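Local coordinates for malonate decarboxylase subunit alpha (Acinetobacter baumannii ATCC 17978, PDB 6MPR), which probably acts as the acyl-carrier-protein transferase of malonate decarboxylase, exchanging the carrier's acetyl group for malonyl ahead of decarboxylation, at residues A[386-389]-A[390-394]; A[147-151]-A[152-156]; A[322-325]-A[326-329]; A[63-67]-A[68-72]; A[236-239]-A[240-243]. All coordinates share one frame; numbering follows the deposited sequence. Where two conformers were deposited one is given.

Interaction 1: residues A[386-389]-A[390-394]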
loop_
_atom_site.group_PDB
_atom_site.type_symbol
_atom_site.label_atom_id
_atom_site.label_comp_id
_atom_site.label_asym_id
_atom_site.label_seq_id
_atom_site.Cartn_x
_atom_site.Cartn_y
_atom_site.Cartn_z
ATOM N N ALA A 386 -16.272 -12.321 12.235
ATOM C CA ALA A 386 -15.864 -10.926 12.159
ATOM C C ALA A 386 -14.944 -10.709 10.955
ATOM O O ALA A 386 -14.343 -11.642 10.413
ATOM C CB ALA A 386 -15.157 -10.500 13.454
ATOM N N GLY A 387 -14.872 -9.460 10.514
ATOM C CA GLY A 387 -13.890 -9.050 9.539
ATOM C C GLY A 387 -12.779 -8.301 10.236
ATOM O O GLY A 387 -12.882 -7.923 11.400
ATOM N N PHE A 388 -11.690 -8.086 9.515
ATOM C CA PHE A 388 -10.373 -7.551 9.876
ATOM C C PHE A 388 -10.309 -6.019 9.840
ATOM O O PHE A 388 -9.539 -5.379 10.570
ATOM C CB PHE A 388 -9.326 -8.069 8.869
ATOM C CG PHE A 388 -9.066 -9.561 8.907
ATOM C CD1 PHE A 388 -8.856 -10.221 10.103
ATOM C CD2 PHE A 388 -8.960 -10.288 7.725
ATOM C CE1 PHE A 388 -8.591 -11.599 10.133
ATOM C CE2 PHE A 388 -8.705 -11.657 7.745
ATOM C CZ PHE A 388 -8.500 -12.314 8.952
ATOM N N GLY A 389 -10.996 -5.434 8.863
ATOM C CA GLY A 389 -10.791 -4.015 8.620
ATOM C C GLY A 389 -9.334 -3.686 8.334
ATOM O O GLY A 389 -8.637 -4.403 7.606
ATOM N N GLY A 390 -8.848 -2.600 8.934
ATOM C CA GLY A 390 -7.465 -2.200 8.725
ATOM C C GLY A 390 -6.441 -2.908 9.583
ATOM O O GLY A 390 -5.244 -2.772 9.322
ATOM N N ALA A 391 -6.881 -3.682 10.582
ATOM C CA ALA A 391 -5.952 -4.179 11.598
ATOM C C ALA A 391 -4.816 -5.034 11.047
ATOM O O ALA A 391 -3.675 -4.859 11.509
ATOM C CB ALA A 391 -6.732 -4.934 12.681
ATOM N N PRO A 392 -5.024 -5.957 10.101
ATOM C CA PRO A 392 -3.867 -6.723 9.611
ATOM C C PRO A 392 -2.833 -5.858 8.913
ATOM O O PRO A 392 -1.635 -6.117 9.040
ATOM C CB PRO A 392 -4.505 -7.736 8.655
ATOM C CG PRO A 392 -5.893 -7.877 9.160
ATOM C CD PRO A 392 -6.289 -6.508 9.581
ATOM N N ASN A 393 -3.268 -4.842 8.162
ATOM C CA ASN A 393 -2.321 -3.972 7.476
ATOM C C ASN A 393 -1.559 -3.097 8.463
ATOM O O ASN A 393 -0.373 -2.819 8.269
ATOM C CB ASN A 393 -3.056 -3.109 6.455
ATOM C CG ASN A 393 -2.134 -2.121 5.762
ATOM O OD1 ASN A 393 -1.235 -2.519 5.019
ATOM N ND2 ASN A 393 -2.339 -0.828 6.022
ATOM N N MET A 394 -2.227 -2.668 9.528
ATOM C CA MET A 394 -1.560 -1.861 10.539
ATOM C C MET A 394 -0.718 -2.709 11.486
ATOM O O MET A 394 0.339 -2.247 11.947
ATOM C CB MET A 394 -2.603 -1.063 11.316
ATOM C CG MET A 394 -3.578 -0.310 10.425
ATOM S SD MET A 394 -2.750 0.977 9.457
ATOM C CE MET A 394 -2.183 1.993 10.795
#
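Phe388 and Pro392 meet across a type II' beta turn that runs from Phe388 to Ala391 and leads directly into the short helix 391-394. The touch is made by the root of the phenylalanine and the outer methylene of the proline: Phe388 CB lies 3.5 Å from Pro392 CG, and Phe388 CG is 3.6 Å from that same carbon. On the ring rim Phe388 CD1 stays 3.9 Å from Pro392 CG, and the two side chains cross at about a right angle. With CG of Phe388 opposite its own carbonyl carbon (chi1 -67°), the far end of the ring leads away from the helix. The turn beneath is closed by Ala391 N, which donates to Phe388 O over 3.2 Å (N-H...O 153°) from a position tilted out of the carbonyl plane. Gly389 and Gly390 fill the two central places, Gly389 with the positive phi expected of this turn type. Further out, Gly389 O accepts from Thr142 OG1, a residue that also touches Pro392, and the Gly389 backbone bonds to that of Ser117. Arg402 of the second subunit packs on both Phe388 and Pro392, which places the contact at the dimer interface; Tyr359 of that subunit bonds Asn393 OD1, while Gln354 of the same chain bonds Asn393 ND2. Inside the helical turn, Met394 N donates to Gly390 O at 3.0 Å.

Interaction 2: residues A[147-151]-A[152-156]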
loop_
_atom_site.group_PDB
_atom_site.type_symbol
_atom_site.label_atom_id
_atom_site.label_comp_id
_atom_site.label_asym_id
_atom_site.label_seq_id
_atom_site.Cartn_x
_atom_site.Cartn_y
_atom_site.Cartn_z
ATOM N N TYR A 147 -8.691 -3.483 -1.927
ATOM C CA TYR A 147 -8.603 -2.526 -3.037
ATOM C C TYR A 147 -7.647 -3.024 -4.112
ATOM O O TYR A 147 -7.865 -2.796 -5.310
ATOM C CB TYR A 147 -8.111 -1.144 -2.587
ATOM C CG TYR A 147 -8.793 -0.499 -1.407
ATOM C CD1 TYR A 147 -10.101 -0.803 -1.071
ATOM C CD2 TYR A 147 -8.105 0.450 -0.626
ATOM C CE1 TYR A 147 -10.705 -0.221 0.026
ATOM C CE2 TYR A 147 -8.698 1.034 0.473
ATOM C CZ TYR A 147 -9.998 0.698 0.793
ATOM O OH TYR A 147 -10.616 1.276 1.872
ATOM N N SER A 148 -6.548 -3.652 -3.697
ATOM C CA SER A 148 -5.518 -4.049 -4.649
ATOM C C SER A 148 -6.005 -5.140 -5.592
ATOM O O SER A 148 -5.538 -5.211 -6.729
ATOM C CB SER A 148 -4.265 -4.513 -3.908
ATOM O OG SER A 148 -4.425 -5.841 -3.438
ATOM N N ARG A 149 -6.928 -5.990 -5.141
ATOM C CA ARG A 149 -7.433 -7.048 -6.004
ATOM C C ARG A 149 -8.314 -6.517 -7.118
ATOM O O ARG A 149 -8.544 -7.239 -8.099
ATOM C CB ARG A 149 -8.202 -8.071 -5.167
ATOM C CG ARG A 149 -7.297 -8.798 -4.190
ATOM C CD ARG A 149 -8.003 -9.968 -3.550
ATOM N NE ARG A 149 -8.223 -11.052 -4.504
ATOM C CZ ARG A 149 -8.950 -12.136 -4.243
ATOM N NH1 ARG A 149 -9.574 -12.262 -3.080
ATOM N NH2 ARG A 149 -9.089 -13.082 -5.160
ATOM N N LEU A 150 -8.791 -5.271 -7.001
ATOM C CA LEU A 150 -9.639 -4.667 -8.022
ATOM C C LEU A 150 -8.926 -4.426 -9.354
ATOM O O LEU A 150 -9.607 -4.117 -10.339
ATOM C CB LEU A 150 -10.220 -3.339 -7.506
ATOM C CG LEU A 150 -11.013 -3.401 -6.196
ATOM C CD1 LEU A 150 -11.512 -1.999 -5.841
ATOM C CD2 LEU A 150 -12.177 -4.371 -6.285
ATOM N N VAL A 151 -7.596 -4.520 -9.419
ATOM C CA VAL A 151 -6.898 -4.420 -10.704
ATOM C C VAL A 151 -6.237 -5.739 -11.088
ATOM O O VAL A 151 -5.458 -5.783 -12.049
ATOM C CB VAL A 151 -5.888 -3.255 -10.736
ATOM C CG1 VAL A 151 -6.623 -1.900 -10.519
ATOM C CG2 VAL A 151 -4.759 -3.461 -9.728
ATOM N N VAL A 152 -6.551 -6.830 -10.381
ATOM C CA VAL A 152 -5.907 -8.113 -10.660
ATOM C C VAL A 152 -6.973 -9.173 -10.912
ATOM O O VAL A 152 -7.272 -9.493 -12.068
ATOM C CB VAL A 152 -4.953 -8.534 -9.524
ATOM C CG1 VAL A 152 -4.354 -9.927 -9.827
ATOM C CG2 VAL A 152 -3.837 -7.514 -9.357
ATOM N N ASP A 153 -7.572 -9.725 -9.846
ATOM C CA ASP A 153 -8.507 -10.838 -10.000
ATOM C C ASP A 153 -9.908 -10.554 -9.469
ATOM O O ASP A 153 -10.749 -11.461 -9.493
ATOM C CB ASP A 153 -7.958 -12.126 -9.343
ATOM C CG ASP A 153 -7.550 -11.929 -7.892
ATOM O OD1 ASP A 153 -7.708 -10.800 -7.399
ATOM O OD2 ASP A 153 -7.058 -12.907 -7.256
ATOM N N LEU A 154 -10.181 -9.340 -8.989
ATOM C CA LEU A 154 -11.530 -8.917 -8.627
ATOM C C LEU A 154 -11.877 -7.631 -9.361
ATOM O O LEU A 154 -12.351 -6.662 -8.770
ATOM C CB LEU A 154 -11.668 -8.703 -7.116
ATOM C CG LEU A 154 -11.569 -9.946 -6.223
ATOM C CD1 LEU A 154 -11.701 -9.606 -4.733
ATOM C CD2 LEU A 154 -12.639 -10.940 -6.661
ATOM N N ILE A 155 -11.630 -7.593 -10.669
ATOM C CA ILE A 155 -11.845 -6.351 -11.415
ATOM C C ILE A 155 -13.345 -6.084 -11.431
ATOM O O ILE A 155 -14.121 -6.947 -11.873
ATOM C CB ILE A 155 -11.257 -6.432 -12.834
ATOM C CG1 ILE A 155 -9.746 -6.672 -12.768
ATOM C CG2 ILE A 155 -11.580 -5.144 -13.612
ATOM C CD1 ILE A 155 -9.078 -6.881 -14.151
ATOM N N PRO A 156 -13.802 -4.932 -10.943
ATOM C CA PRO A 156 -15.238 -4.760 -10.697
ATOM C C PRO A 156 -15.990 -4.413 -11.970
ATOM O O PRO A 156 -15.511 -3.653 -12.819
ATOM C CB PRO A 156 -15.289 -3.611 -9.681
ATOM C CG PRO A 156 -14.070 -2.792 -10.008
ATOM C CD PRO A 156 -13.008 -3.798 -10.434
#
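Arg149 and Asp153 form a side-on salt bridge, one nitrogen for each carboxylate oxygen. Arg149 NE donates to Asp153 OD1 at 3.0 Å, reaching it on the syn side though tilted from the carboxylate plane, whereas Arg149 NH2 meets Asp153 OD2 at 2.9 Å from well above it. The mismatch arises because guanidinium and carboxylate planes stand 60° apart; the bend of the arginine chain at chi3 (70°) turns its nitrogens toward the acid. The third nitrogen is satisfied elsewhere: NH1 donates to His141 NE2 and forms a long, weak ion pair with Asp115. Leu154 CD1 lies over one face of the guanidinium, 3.8 Å from Arg149 CZ and displaced toward the rim. The backbone here is the end of helix 143-149, which leaves through a type I beta turn from Arg149 to Val152 and runs on toward strand 158-163 of the large parallel sheet. Arg149 O serves two amides from opposite faces of its plane: Val152 N at 3.1 Å, closing the turn, and Leu154 N at 2.8 Å. Leu150 O fares differently, being buried with no hydrogen-bond donor in the model; a CA-H...O contact from Ile155 CA at 3.3 Å faces it. A matching contact joins Leu150 CA to Leu154 O at 3.4 Å. Beyond, Leu150 reaches Leu184 and Pro187 of helix 181-189, and Leu154 rests on His91 and Ile93 of strand 90-94. Across the subunit boundary, His403 of the second subunit packs on Arg149 and Ala360 of the second subunit on Val152.

Interaction 3: residues A[322-325]-A[326-329]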
loop_
_atom_site.group_PDB
_atom_site.type_symbol
_atom_site.label_atom_id
_atom_site.label_comp_id
_atom_site.label_asym_id
_atom_site.label_seq_id
_atom_site.Cartn_x
_atom_site.Cartn_y
_atom_site.Cartn_z
ATOM N N GLY A 322 -10.908 8.884 7.069
ATOM C CA GLY A 322 -12.260 9.378 6.910
ATOM C C GLY A 322 -12.458 10.577 7.812
ATOM O O GLY A 322 -11.522 11.051 8.454
ATOM N N THR A 323 -13.695 11.053 7.869
ATOM C CA THR A 323 -14.061 12.171 8.728
ATOM C C THR A 323 -14.366 11.674 10.141
ATOM O O THR A 323 -14.207 10.494 10.469
ATOM C CB THR A 323 -15.281 12.901 8.157
ATOM O OG1 THR A 323 -15.397 14.178 8.777
ATOM C CG2 THR A 323 -16.577 12.107 8.433
ATOM N N GLU A 324 -14.797 12.587 11.008
ATOM C CA GLU A 324 -15.613 12.189 12.153
ATOM C C GLU A 324 -16.732 13.204 12.304
ATOM O O GLU A 324 -16.507 14.408 12.149
ATOM C CB GLU A 324 -14.829 12.064 13.473
ATOM C CG GLU A 324 -15.714 11.745 14.691
ATOM C CD GLU A 324 -16.530 10.435 14.546
ATOM O OE1 GLU A 324 -17.179 10.188 13.509
ATOM O OE2 GLU A 324 -16.539 9.646 15.497
ATOM N N LEU A 325 -17.943 12.708 12.556
ATOM C CA LEU A 325 -19.101 13.587 12.637
ATOM C C LEU A 325 -18.937 14.599 13.765
ATOM O O LEU A 325 -18.499 14.265 14.872
ATOM C CB LEU A 325 -20.377 12.772 12.853
ATOM C CG LEU A 325 -20.764 11.782 11.758
ATOM C CD1 LEU A 325 -22.136 11.246 12.093
ATOM C CD2 LEU A 325 -20.745 12.450 10.379
ATOM N N GLY A 326 -19.301 15.846 13.475
ATOM C CA GLY A 326 -19.129 16.927 14.424
ATOM C C GLY A 326 -17.756 17.561 14.452
ATOM O O GLY A 326 -17.588 18.594 15.106
ATOM N N MET A 327 -16.757 16.975 13.776
ATOM C CA MET A 327 -15.399 17.495 13.798
ATOM C C MET A 327 -15.054 18.309 12.559
ATOM O O MET A 327 -13.942 18.837 12.471
ATOM C CB MET A 327 -14.391 16.340 13.943
ATOM C CG MET A 327 -14.389 15.726 15.340
ATOM S SD MET A 327 -13.603 16.789 16.559
ATOM C CE MET A 327 -11.899 16.536 16.061
ATOM N N GLU A 328 -15.972 18.422 11.594
ATOM C CA GLU A 328 -15.602 19.021 10.315
ATOM C C GLU A 328 -15.186 20.483 10.467
ATOM O O GLU A 328 -14.236 20.933 9.815
ATOM C CB GLU A 328 -16.760 18.893 9.332
ATOM C CG GLU A 328 -17.209 17.459 9.102
ATOM C CD GLU A 328 -18.217 16.951 10.145
ATOM O OE1 GLU A 328 -18.569 17.701 11.093
ATOM O OE2 GLU A 328 -18.654 15.786 10.008
ATOM N N LYS A 329 -15.884 21.247 11.307
ATOM C CA LYS A 329 -15.555 22.664 11.442
ATOM C C LYS A 329 -14.260 22.868 12.227
ATOM O O LYS A 329 -13.498 23.796 11.937
ATOM C CB LYS A 329 -16.716 23.408 12.103
HETATM O O HOH W 1 -18.300 15.019 7.522
#
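The carboxylate of Glu328 folds back beside the type II beta turn of Glu324 to Met327, and its OE2 lies 3.5 Å from Leu325 CA and 4.0 Å from Leu325 CD2. OE2 also comes close to the carbonyl oxygen of Glu324, an acceptor facing an acceptor; a water donates to Glu328 OE2 at 2.6 Å. The same water hydrogen-bonds Thr323 OG1 at 3.3 Å, bridging the chain before the turn to the first residue of helix 328-332. The bend of Glu328 at chi2 (85°) brings its acid back toward Glu324 O and Leu325 CA, while Thr323 OG1 rests against Glu328 CG. The other flat group, the carboxylate of Glu324, curls onto its own backbone: OE1 accepts from Leu325 N at 2.8 Å, on the anti side and tilted out of the carboxylate plane. Its OE2 accepts from Phe235 N and is hydrogen-bonded to Thr236 OG1, so both oxygens of this buried acid are engaged. The turn itself is closed by Met327 N donating to Glu324 O at 3.0 Å (N-H...O 156°), with Gly326 at its third position, where phi is positive. The loop comes from strand 317-319, and Gly326 bonds through its backbone to Gln559 near the chain's C-terminal end. Met327 leans on Tyr558; nearer its root, Met327 CB sits 3.4 Å from Glu324 O and Met327 CG 4.1 Å from Glu324 CB.

Interaction 4: residues A[63-67]-A[68-72]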
loop_
_atom_site.group_PDB
_atom_site.type_symbol
_atom_site.label_atom_id
_atom_site.label_comp_id
_atom_site.label_asym_id
_atom_site.label_seq_id
_atom_site.Cartn_x
_atom_site.Cartn_y
_atom_site.Cartn_z
ATOM N N VAL A 63 -19.015 -3.674 -6.542
ATOM C CA VAL A 63 -18.511 -2.975 -5.365
ATOM C C VAL A 63 -19.631 -2.098 -4.827
ATOM O O VAL A 63 -20.219 -1.310 -5.574
ATOM C CB VAL A 63 -17.282 -2.131 -5.729
ATOM C CG1 VAL A 63 -16.886 -1.211 -4.565
ATOM C CG2 VAL A 63 -16.103 -3.040 -6.125
ATOM N N LEU A 64 -19.909 -2.209 -3.529
ATOM C CA LEU A 64 -20.978 -1.451 -2.887
ATOM C C LEU A 64 -20.392 -0.813 -1.641
ATOM O O LEU A 64 -19.817 -1.516 -0.802
ATOM C CB LEU A 64 -22.166 -2.352 -2.516
ATOM C CG LEU A 64 -23.279 -1.727 -1.658
ATOM C CD1 LEU A 64 -23.879 -0.543 -2.382
ATOM C CD2 LEU A 64 -24.363 -2.760 -1.356
ATOM N N GLU A 65 -20.492 0.510 -1.540
ATOM C CA GLU A 65 -20.036 1.221 -0.349
ATOM C C GLU A 65 -21.125 1.197 0.721
ATOM O O GLU A 65 -22.253 1.622 0.459
ATOM C CB GLU A 65 -19.692 2.670 -0.705
ATOM C CG GLU A 65 -18.472 2.840 -1.615
ATOM C CD GLU A 65 -18.180 4.303 -1.909
ATOM O OE1 GLU A 65 -18.903 5.177 -1.393
ATOM O OE2 GLU A 65 -17.250 4.580 -2.680
ATOM N N GLY A 66 -20.818 0.658 1.896
ATOM C CA GLY A 66 -19.683 -0.231 2.070
ATOM C C GLY A 66 -18.322 0.317 2.476
ATOM O O GLY A 66 -17.365 -0.455 2.598
ATOM N N ASN A 67 -18.188 1.627 2.651
ATOM C CA ASN A 67 -17.009 2.177 3.312
ATOM C C ASN A 67 -17.086 1.859 4.798
ATOM O O ASN A 67 -18.136 1.475 5.319
ATOM C CB ASN A 67 -16.910 3.702 3.174
ATOM C CG ASN A 67 -16.881 4.192 1.745
ATOM O OD1 ASN A 67 -15.841 4.164 1.087
ATOM N ND2 ASN A 67 -18.004 4.726 1.284
ATOM N N ASN A 68 -15.985 2.075 5.511
ATOM C CA ASN A 68 -16.053 1.864 6.950
ATOM C C ASN A 68 -17.068 2.799 7.599
ATOM O O ASN A 68 -17.785 2.389 8.525
ATOM C CB ASN A 68 -14.692 2.036 7.611
ATOM C CG ASN A 68 -14.744 1.725 9.108
ATOM O OD1 ASN A 68 -14.701 0.559 9.516
ATOM N ND2 ASN A 68 -14.875 2.762 9.925
ATOM N N GLN A 69 -17.171 4.042 7.122
ATOM C CA GLN A 69 -18.102 5.016 7.686
ATOM C C GLN A 69 -19.212 5.362 6.698
ATOM O O GLN A 69 -20.370 5.001 6.921
ATOM C CB GLN A 69 -17.329 6.266 8.124
ATOM C CG GLN A 69 -16.219 5.977 9.132
ATOM C CD GLN A 69 -15.136 7.043 9.109
ATOM O OE1 GLN A 69 -14.098 6.869 8.465
ATOM N NE2 GLN A 69 -15.365 8.141 9.807
ATOM N N LYS A 70 -18.893 6.049 5.600
ATOM C CA LYS A 70 -19.906 6.457 4.623
ATOM C C LYS A 70 -20.563 5.248 3.970
ATOM O O LYS A 70 -19.871 4.343 3.501
ATOM C CB LYS A 70 -19.248 7.333 3.549
ATOM C CG LYS A 70 -20.097 7.574 2.315
ATOM C CD LYS A 70 -19.386 8.544 1.374
ATOM C CE LYS A 70 -18.242 7.879 0.635
ATOM N NZ LYS A 70 -17.475 8.843 -0.234
ATOM N N GLN A 71 -21.901 5.244 3.922
ATOM C CA GLN A 71 -22.677 4.181 3.286
ATOM C C GLN A 71 -23.510 4.765 2.157
ATOM O O GLN A 71 -24.267 5.725 2.364
ATOM C CB GLN A 71 -23.631 3.455 4.257
ATOM C CG GLN A 71 -23.000 2.978 5.571
ATOM C CD GLN A 71 -21.899 1.968 5.325
ATOM O OE1 GLN A 71 -22.057 1.045 4.507
ATOM N NE2 GLN A 71 -20.772 2.142 6.011
ATOM N N ALA A 72 -23.396 4.166 0.976
ATOM C CA ALA A 72 -24.293 4.501 -0.127
ATOM C C ALA A 72 -25.624 3.787 0.118
ATOM O O ALA A 72 -26.015 2.843 -0.576
ATOM C CB ALA A 72 -23.668 4.101 -1.453
#
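Backbone bonds join Glu65 and Asn67 to the returning chain: Ala72 N donates to Glu65 O at 2.8 Å, and Asn67 N gives a weak, bent bond to Lys70 O at 3.3 Å. Between them Gly66 and Gln71 form a single beta bridge. Side-chain amides carry much of the rest. Gln71, bent at chi2 (-62°), lays its amide along the opposing backbone: its OE1 accepts from Gly66 N at 2.9 Å, nearly straight at 163°, while its NE2 donates to Asn67 O at 2.8 Å and also to Gln69 O. Bonds at both OE1 and NE2 thus fix the rotation of the Gln71 amide. Asn67 answers from the other arm of the loop, with ND2 donating to Lys70 O at 2.9 Å in its own amide plane and weakly to Glu65 OE1. The loop follows strand 61-64 of the parallel sheet and leads to helix 73-79, for which Ala72 is the N-cap; the peptide bond between Glu65 and Gly66 is cis, and Gly66 has the positive phi that glycine tolerates. Among the charged groups, Lys70 runs alongside Asn67, bringing Lys70 CE to 3.4 Å from Glu65 OE1, but Lys70 NZ stands 4.1 Å from that oxygen, beyond a salt bridge. NZ instead bonds Ser177 O, Ala162 O and Ser181 OG, and Glu65 OE2 bonds the hydroxyls of Ser181 and Ser161. Ala72 CB rests against Glu65 O, and outside the loop Leu64 packs on Met92 and Met94 of strand 90-94.

Interaction 5: residues A[236-239]-A[240-243]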
loop_
_atom_site.group_PDB
_atom_site.type_symbol
_atom_site.label_atom_id
_atom_site.label_comp_id
_atom_site.label_asym_id
_atom_site.label_seq_id
_atom_site.Cartn_x
_atom_site.Cartn_y
_atom_site.Cartn_z
ATOM N N THR A 236 -15.420 8.203 17.839
ATOM C CA THR A 236 -15.601 9.019 19.027
ATOM C C THR A 236 -15.753 8.100 20.227
ATOM O O THR A 236 -16.579 7.177 20.211
ATOM C CB THR A 236 -16.828 9.931 18.880
ATOM O OG1 THR A 236 -16.681 10.726 17.697
ATOM C CG2 THR A 236 -16.984 10.840 20.096
ATOM N N ARG A 237 -14.927 8.313 21.245
ATOM C CA ARG A 237 -15.095 7.640 22.524
ATOM C C ARG A 237 -15.421 8.687 23.575
ATOM O O ARG A 237 -14.708 9.688 23.700
ATOM C CB ARG A 237 -13.844 6.846 22.908
ATOM C CG ARG A 237 -13.631 5.598 22.043
ATOM C CD ARG A 237 -14.750 4.575 22.268
ATOM N NE ARG A 237 -14.624 3.411 21.388
ATOM C CZ ARG A 237 -15.113 3.362 20.154
ATOM N NH1 ARG A 237 -15.756 4.415 19.664
ATOM N NH2 ARG A 237 -14.967 2.266 19.413
ATOM N N ASP A 238 -16.509 8.474 24.298
ATOM C CA ASP A 238 -16.928 9.408 25.345
ATOM C C ASP A 238 -15.958 9.348 26.518
ATOM O O ASP A 238 -15.895 8.318 27.202
ATOM C CB ASP A 238 -18.335 9.055 25.821
ATOM C CG ASP A 238 -18.938 10.119 26.732
ATOM O OD1 ASP A 238 -18.194 10.818 27.453
ATOM O OD2 ASP A 238 -20.172 10.252 26.729
ATOM N N PRO A 239 -15.216 10.426 26.810
ATOM C CA PRO A 239 -14.288 10.403 27.946
ATOM C C PRO A 239 -14.926 10.004 29.273
ATOM O O PRO A 239 -14.221 9.523 30.161
ATOM C CB PRO A 239 -13.771 11.848 27.998
ATOM C CG PRO A 239 -13.910 12.338 26.591
ATOM C CD PRO A 239 -15.165 11.706 26.084
ATOM N N LYS A 240 -16.239 10.196 29.439
ATOM C CA LYS A 240 -16.848 9.888 30.732
ATOM C C LYS A 240 -16.778 8.403 31.061
ATOM O O LYS A 240 -16.834 8.042 32.244
ATOM C CB LYS A 240 -18.305 10.354 30.782
ATOM C CG LYS A 240 -19.278 9.400 30.100
ATOM C CD LYS A 240 -20.737 9.756 30.388
ATOM C CE LYS A 240 -21.665 8.946 29.491
ATOM N NZ LYS A 240 -23.106 9.049 29.853
ATOM N N HIS A 241 -16.635 7.543 30.051
ATOM C CA HIS A 241 -16.571 6.096 30.226
ATOM C C HIS A 241 -15.150 5.564 30.367
ATOM O O HIS A 241 -14.976 4.353 30.535
ATOM C CB HIS A 241 -17.260 5.395 29.053
ATOM C CG HIS A 241 -18.746 5.547 29.055
ATOM N ND1 HIS A 241 -19.466 5.829 27.914
ATOM C CD2 HIS A 241 -19.649 5.456 30.058
ATOM C CE1 HIS A 241 -20.750 5.904 28.215
ATOM N NE2 HIS A 241 -20.887 5.682 29.511
ATOM N N ILE A 242 -14.132 6.425 30.295
ATOM C CA ILE A 242 -12.766 5.985 30.552
ATOM C C ILE A 242 -12.596 5.709 32.043
ATOM O O ILE A 242 -12.997 6.513 32.894
ATOM C CB ILE A 242 -11.758 7.036 30.054
ATOM C CG1 ILE A 242 -11.892 7.254 28.543
ATOM C CG2 ILE A 242 -10.342 6.606 30.394
ATOM C CD1 ILE A 242 -11.127 8.479 28.017
ATOM N N LYS A 243 -11.985 4.572 32.369
ATOM C CA LYS A 243 -11.832 4.131 33.746
ATOM C C LYS A 243 -10.374 4.203 34.199
ATOM O O LYS A 243 -9.466 4.367 33.377
ATOM C CB LYS A 243 -12.375 2.702 33.896
ATOM C CG LYS A 243 -13.836 2.580 33.415
ATOM C CD LYS A 243 -14.495 1.283 33.855
ATOM C CE LYS A 243 -14.078 0.133 32.984
ATOM N NZ LYS A 243 -13.976 -1.127 33.771
#
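Asp238 swings its carboxylate opposite its own N (chi1 -170°), and Lys240 sets CG between its N and carbonyl carbon (chi1 80°); together these torsions bring the lysine chain slantwise across the acid. Asp238 OD1 accepts from Lys240 N at 2.9 Å, the bond nearly straight (163°) though it reaches the oxygen from above the carboxylate plane. This is an Asx turn, and it opens the 3-10 segment that ends at His241. The lysine chain, extended beyond CG, passes over the acid, with Lys240 CG 3.2 Å from Asp238 OD1 and Lys240 CE 3.4 Å from Asp238 OD2; its NZ lies farther off, beyond salt-bridge range. Lys240 CG also sits over the centre of one face of the His241 ring. Within the backbone His241 N donates to Asp238 O at 3.0 Å, so Asp238 holds two successive amides, one with its side chain and one with its carbonyl. Ile242 N follows by donating to Pro239 O at 3.1 Å, and Ile242 CD1 touches Pro239 CA at 3.7 Å. Arg539 NH1 bonds both Pro239 O and Ile242 O from outside the loop. The turn is wedged between helices: Asp238 and Pro239 touch Ile547 of helix 547-553, Ile242 reaches Phe272 and Leu279 of helix 272-287, and the chain, having come from strand 221-224, passes through Lys243 as N-cap into helix 244-261.

From the N terminus the order is interaction 4, 2, 5, 3 and 1; each is one continuous stretch, so none nests or crosses. Interaction 4 closes the loop after strand 61-64, and its Val63 packs against Leu150 and Pro156 of interaction 2, where helix 143-149 turns toward strand 158-163. Interaction 5 shapes the approach to helix 244-261; interaction 3, the loop before helix 328-332, joins it through Thr236 and Glu324 and joins interaction 4 through Thr323 and Gln69, linking loops of both sheets. Interaction 1, before helix 391-394, touches none of the others, its nearest atoms about 6 Å from interaction 4; like interaction 2, it meets the second subunit.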